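Local coordinates for 3-oxoacyl-(Acyl-carrier protein) synthase (Burkholderia xenovorans, PDB 4EFI) that probably catalyses the condensation step of fatty-acid synthesis as a 3-oxoacyl-(acyl-carrier protein) synthase of the thiolase superfamily, at residues A[75-80]-A[177-182]; A[81-86]-A[147-152]. All blocks are in the same frame, centred on the assembly; numbering follows the deposited sequence.

Interaction 1: A[75-80]-A[177-182]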
loop_
_atom_site.group_PDB
_atom_site.type_symbol
_atom_site.label_atom_id
_atom_site.label_comp_id
_atom_site.label_asym_id
_atom_site.label_seq_id
_atom_site.Cartn_x
_atom_site.Cartn_y
_atom_site.Cartn_z
ATOM N N GLU A 75 15.487 -0.119 -9.330
ATOM C CA GLU A 75 16.618 -0.605 -10.124
ATOM C C GLU A 75 16.295 -1.912 -10.792
ATOM O O GLU A 75 16.588 -2.110 -11.980
ATOM C CB GLU A 75 17.858 -0.745 -9.236
ATOM C CG GLU A 75 18.391 0.633 -8.816
ATOM C CD GLU A 75 19.457 0.614 -7.737
ATOM O OE1 GLU A 75 19.459 -0.289 -6.878
ATOM O OE2 GLU A 75 20.278 1.556 -7.750
ATOM N N LYS A 76 15.697 -2.832 -10.052
ATOM C CA LYS A 76 15.346 -4.127 -10.601
ATOM C C LYS A 76 14.262 -3.992 -11.672
ATOM O O LYS A 76 14.323 -4.643 -12.719
ATOM C CB LYS A 76 14.895 -5.057 -9.461
ATOM C CG LYS A 76 14.464 -6.436 -9.867
ATOM C CD LYS A 76 15.626 -7.281 -10.321
ATOM C CE LYS A 76 15.188 -8.716 -10.551
ATOM N NZ LYS A 76 16.374 -9.605 -10.757
ATOM N N LEU A 77 13.277 -3.142 -11.414
ATOM C CA LEU A 77 12.197 -2.915 -12.361
ATOM C C LEU A 77 12.700 -2.324 -13.681
ATOM O O LEU A 77 12.365 -2.806 -14.767
ATOM C CB LEU A 77 11.178 -1.974 -11.732
ATOM C CG LEU A 77 10.016 -1.483 -12.599
ATOM C CD1 LEU A 77 9.058 -2.597 -12.967
ATOM C CD2 LEU A 77 9.258 -0.361 -11.880
ATOM N N LEU A 78 13.503 -1.270 -13.585
ATOM C CA LEU A 78 14.027 -0.624 -14.779
ATOM C C LEU A 78 14.912 -1.576 -15.576
ATOM O O LEU A 78 14.874 -1.586 -16.814
ATOM C CB LEU A 78 14.806 0.648 -14.434
ATOM C CG LEU A 78 13.957 1.797 -13.884
ATOM C CD1 LEU A 78 14.830 2.879 -13.309
ATOM C CD2 LEU A 78 13.009 2.362 -14.936
ATOM N N ALA A 79 15.745 -2.353 -14.891
ATOM C CA ALA A 79 16.596 -3.319 -15.578
ATOM C C ALA A 79 15.758 -4.357 -16.282
ATOM O O ALA A 79 16.066 -4.740 -17.399
ATOM C CB ALA A 79 17.539 -3.981 -14.593
ATOM N N GLY A 80 14.727 -4.866 -15.626
ATOM C CA GLY A 80 13.857 -5.850 -16.243
ATOM C C GLY A 80 13.127 -5.335 -17.464
ATOM O O GLY A 80 13.005 -6.027 -18.469
ATOM N N GLY A 177 8.969 -1.936 0.342
ATOM C CA GLY A 177 8.977 -0.848 -0.617
ATOM C C GLY A 177 8.728 -1.407 -2.005
ATOM O O GLY A 177 9.117 -2.534 -2.289
ATOM N N THR A 178 8.078 -0.636 -2.869
ATOM C CA THR A 178 7.719 -1.139 -4.196
ATOM C C THR A 178 7.889 -0.057 -5.235
ATOM O O THR A 178 7.868 1.146 -4.942
ATOM C CB THR A 178 6.266 -1.644 -4.234
ATOM O OG1 THR A 178 5.347 -0.541 -4.197
ATOM C CG2 THR A 178 5.975 -2.591 -3.087
ATOM N N MET A 179 8.094 -0.496 -6.474
ATOM C CA MET A 179 8.093 0.392 -7.620
ATOM C C MET A 179 7.188 -0.192 -8.693
ATOM O O MET A 179 7.347 -1.351 -9.056
ATOM C CB MET A 179 9.519 0.627 -8.159
ATOM C CG MET A 179 9.597 1.811 -9.126
ATOM S SD MET A 179 9.519 3.413 -8.261
ATOM C CE MET A 179 11.224 3.601 -7.784
ATOM N N THR A 180 6.271 0.631 -9.195
ATOM C CA THR A 180 5.345 0.282 -10.267
ATOM C C THR A 180 5.621 1.185 -11.452
ATOM O O THR A 180 5.772 2.410 -11.292
ATOM C CB THR A 180 3.876 0.486 -9.819
ATOM O OG1 THR A 180 3.588 -0.394 -8.725
ATOM C CG2 THR A 180 2.882 0.190 -10.957
ATOM N N ALA A 181 5.711 0.595 -12.640
ATOM C CA ALA A 181 5.923 1.336 -13.888
ATOM C C ALA A 181 4.594 1.486 -14.584
ATOM O O ALA A 181 3.859 0.513 -14.733
ATOM C CB ALA A 181 6.870 0.568 -14.807
ATOM N N LEU A 182 4.309 2.697 -15.041
ATOM C CA LEU A 182 3.150 2.987 -15.869
ATOM C C LEU A 182 3.624 3.518 -17.208
ATOM O O LEU A 182 4.582 4.267 -17.271
ATOM C CB LEU A 182 2.253 4.053 -15.239
ATOM C CG LEU A 182 1.780 3.824 -13.825
ATOM C CD1 LEU A 182 0.934 5.022 -13.415
ATOM C CD2 LEU A 182 0.973 2.531 -13.698
#
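Leu77 and Met179 both swing CG away from their backbone N (chi1 174° and -166°), which carries Leu77 off helix 66-81 onto strand 176-184 and raises the methionine from the strand to meet it. The pair is helix-on-sheet packing within the layered alpha/beta architecture of the thiolase fold: the helix covers one face of the mixed sheet that contains strand 176-184, and the axes of segments 75-80 and 177-182 approach to 8.6 Å and cross at -30°. One methyl does the touching. Leu77 CD2 sits 3.5 Å from Met179 CG, and the two side chains cross at about a right angle. Leu77 meets CB and CG, the base of the Met179 chain; the bends at chi2 and chi3 belong to the thioether end beyond them. The same methyl reaches past Met179 along the strand to Ala181, where it comes near both the backbone N and the CB. Thr180, between them, directs its CB away from the helix, and its OG1 is hydrogen-bonded to Tyr131. Val23 and Leu151, on the strands flanking 176-184, also touch Leu77, so its branched end packs across three adjacent strands. The contact is buried and apolar, held by van der Waals packing. At its far end Leu77 CD2 lies 3.8 Å from Ala181 N and 3.9 Å from Ala181 CB.

Interaction 2: A[81-86]-A[147-152]; sequences LGWQAD and AKRVLL
The guanidinium of Arg149 lies flat on the indole of Trp83, the two planes only 4° apart and their centres separated by 3.5 Å. Arg149 is extended from CG to NE, so its chain runs the length of the ring system: CD stands over the six-membered ring, 3.6 Å from its centroid in a CH-pi contact, while CZ covers the five-membered ring at 3.5 Å as a cation-pi pair. Leu81 CD1 packs on the opposite face of the indole, 3.8 Å above its plane, so the ring is sandwiched between aliphatic and cationic groups. Leu151 CD2 approaches Trp83 CZ3 obliquely. Gly82, with positive phi, is the C-prime residue of the Schellman motif that ends helix 66-81, and the turn delivers Trp83 to the start of strand 149-156. In the guanidinium plane a water accepts from Arg149 NH1 and from Gln84 N, at 2.9 Å each, tying the arginine to the loop backbone. Arg149 NE forms a salt bridge with Glu183, and NH1 also bonds Ser87 OG. With polar partners around its rim and indole beneath one face, the guanidinium is held in a fixed plane, and the Glu183 carboxylate probably offsets the positive charge stacked on the indole.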
loop_
_atom_site.group_PDB
_atom_site.type_symbol
_atom_site.label_atom_id
_atom_site.label_comp_id
_atom_site.label_asym_id
_atom_site.label_seq_id
_atom_site.Cartn_x
_atom_site.Cartn_y
_atom_site.Cartn_z
ATOM N N LEU A 81 12.585 -4.140 -17.367
ATOM C CA LEU A 81 11.870 -3.527 -18.475
ATOM C C LEU A 81 12.798 -3.076 -19.589
ATOM O O LEU A 81 12.359 -2.937 -20.725
ATOM C CB LEU A 81 11.076 -2.310 -17.992
ATOM C CG LEU A 81 9.867 -2.669 -17.140
ATOM C CD1 LEU A 81 9.258 -1.412 -16.524
ATOM C CD2 LEU A 81 8.817 -3.425 -17.925
ATOM N N GLY A 82 14.056 -2.798 -19.253
ATOM C CA GLY A 82 14.982 -2.210 -20.208
ATOM C C GLY A 82 14.685 -0.756 -20.486
ATOM O O GLY A 82 15.028 -0.243 -21.561
ATOM N N TRP A 83 14.084 -0.066 -19.522
ATOM C CA TRP A 83 13.809 1.354 -19.662
ATOM C C TRP A 83 15.049 2.164 -19.295
ATOM O O TRP A 83 15.585 2.012 -18.188
ATOM C CB TRP A 83 12.666 1.746 -18.732
ATOM C CG TRP A 83 11.303 1.364 -19.211
ATOM C CD1 TRP A 83 10.993 0.590 -20.271
ATOM C CD2 TRP A 83 10.059 1.768 -18.627
ATOM N NE1 TRP A 83 9.629 0.478 -20.402
ATOM C CE2 TRP A 83 9.034 1.196 -19.394
ATOM C CE3 TRP A 83 9.718 2.557 -17.527
ATOM C CZ2 TRP A 83 7.675 1.392 -19.102
ATOM C CZ3 TRP A 83 8.363 2.758 -17.247
ATOM C CH2 TRP A 83 7.369 2.185 -18.031
ATOM N N GLN A 84 15.459 3.067 -20.173
ATOM C CA GLN A 84 16.584 3.941 -19.880
ATOM C C GLN A 84 16.169 5.031 -18.907
ATOM O O GLN A 84 15.036 5.530 -18.952
ATOM C CB GLN A 84 17.139 4.561 -21.160
ATOM C CG GLN A 84 17.508 3.541 -22.246
ATOM C CD GLN A 84 18.412 2.480 -21.705
ATOM O OE1 GLN A 84 19.454 2.784 -21.115
ATOM N NE2 GLN A 84 18.023 1.228 -21.863
ATOM N N ALA A 85 17.083 5.436 -18.046
ATOM C CA ALA A 85 16.765 6.445 -17.027
ATOM C C ALA A 85 16.262 7.749 -17.642
ATOM O O ALA A 85 15.404 8.424 -17.075
ATOM C CB ALA A 85 18.005 6.694 -16.184
ATOM N N ASP A 86 16.765 8.121 -18.804
ATOM C CA ASP A 86 16.393 9.372 -19.433
ATOM C C ASP A 86 14.961 9.397 -19.955
ATOM O O ASP A 86 14.475 10.441 -20.379
ATOM C CB ASP A 86 17.375 9.769 -20.553
ATOM C CG ASP A 86 17.461 8.751 -21.682
ATOM O OD1 ASP A 86 16.652 7.808 -21.766
ATOM O OD2 ASP A 86 18.373 8.922 -22.525
ATOM N N ALA A 147 3.101 13.038 -19.256
ATOM C CA ALA A 147 4.083 11.957 -19.139
ATOM C C ALA A 147 3.780 10.833 -20.106
ATOM O O ALA A 147 2.641 10.655 -20.510
ATOM C CB ALA A 147 4.038 11.404 -17.742
ATOM N N LYS A 148 4.805 10.057 -20.452
ATOM C CA LYS A 148 4.644 8.796 -21.175
ATOM C C LYS A 148 5.034 7.613 -20.290
ATOM O O LYS A 148 4.504 6.513 -20.463
ATOM C CB LYS A 148 5.496 8.755 -22.454
ATOM N N ARG A 149 5.979 7.827 -19.377
ATOM C CA ARG A 149 6.433 6.800 -18.437
ATOM C C ARG A 149 6.499 7.409 -17.043
ATOM O O ARG A 149 7.103 8.450 -16.833
ATOM C CB ARG A 149 7.805 6.228 -18.840
ATOM C CG ARG A 149 7.755 5.392 -20.068
ATOM C CD ARG A 149 9.125 4.834 -20.425
ATOM N NE ARG A 149 9.042 3.913 -21.555
ATOM C CZ ARG A 149 10.081 3.433 -22.224
ATOM N NH1 ARG A 149 11.299 3.796 -21.890
ATOM N NH2 ARG A 149 9.884 2.593 -23.229
ATOM N N VAL A 150 5.875 6.723 -16.088
ATOM C CA VAL A 150 5.745 7.167 -14.702
ATOM C C VAL A 150 6.189 6.034 -13.788
ATOM O O VAL A 150 5.823 4.873 -14.017
ATOM C CB VAL A 150 4.297 7.583 -14.358
ATOM C CG1 VAL A 150 4.156 7.943 -12.881
ATOM C CG2 VAL A 150 3.861 8.755 -15.240
ATOM N N LEU A 151 6.979 6.372 -12.773
ATOM C CA LEU A 151 7.330 5.446 -11.698
ATOM C C LEU A 151 6.591 5.826 -10.419
ATOM O O LEU A 151 6.600 6.984 -9.996
ATOM C CB LEU A 151 8.841 5.467 -11.430
ATOM C CG LEU A 151 9.701 4.965 -12.594
ATOM C CD1 LEU A 151 11.165 5.009 -12.184
ATOM C CD2 LEU A 151 9.319 3.551 -12.983
ATOM N N LEU A 152 5.940 4.824 -9.817
ATOM C CA LEU A 152 5.282 4.981 -8.541
ATOM C C LEU A 152 6.070 4.229 -7.499
ATOM O O LEU A 152 6.108 2.991 -7.505
ATOM C CB LEU A 152 3.847 4.446 -8.572
ATOM C CG LEU A 152 2.946 4.928 -9.696
ATOM C CD1 LEU A 152 1.635 4.165 -9.633
ATOM C CD2 LEU A 152 2.729 6.420 -9.630
HETATM O O HOH W 1 14.089 3.380 -22.747
#

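Overall arrangement
Both contacts pack the C-terminal part of helix 66-81, or the turn that follows it, against neighbouring antiparallel strands of one sheet, 176-184 and 149-156. Their centres are about 9 Å apart, and interaction 2 is nested in the chain between the segments of interaction 1. The strands are joined directly: Thr180 O and Leu152 N lie 2.8 Å apart, as do Leu182 N and Val150 O, both probable hydrogen bonds. Across the two contacts Ala181 CB packs on Leu81 CD1 at 3.5 Å. Interaction 1 is deeper and wholly apolar in its side-chain contacts; interaction 2, farther from the chain centre and partly buried, adds an aromatic-cation stack and a water bridge.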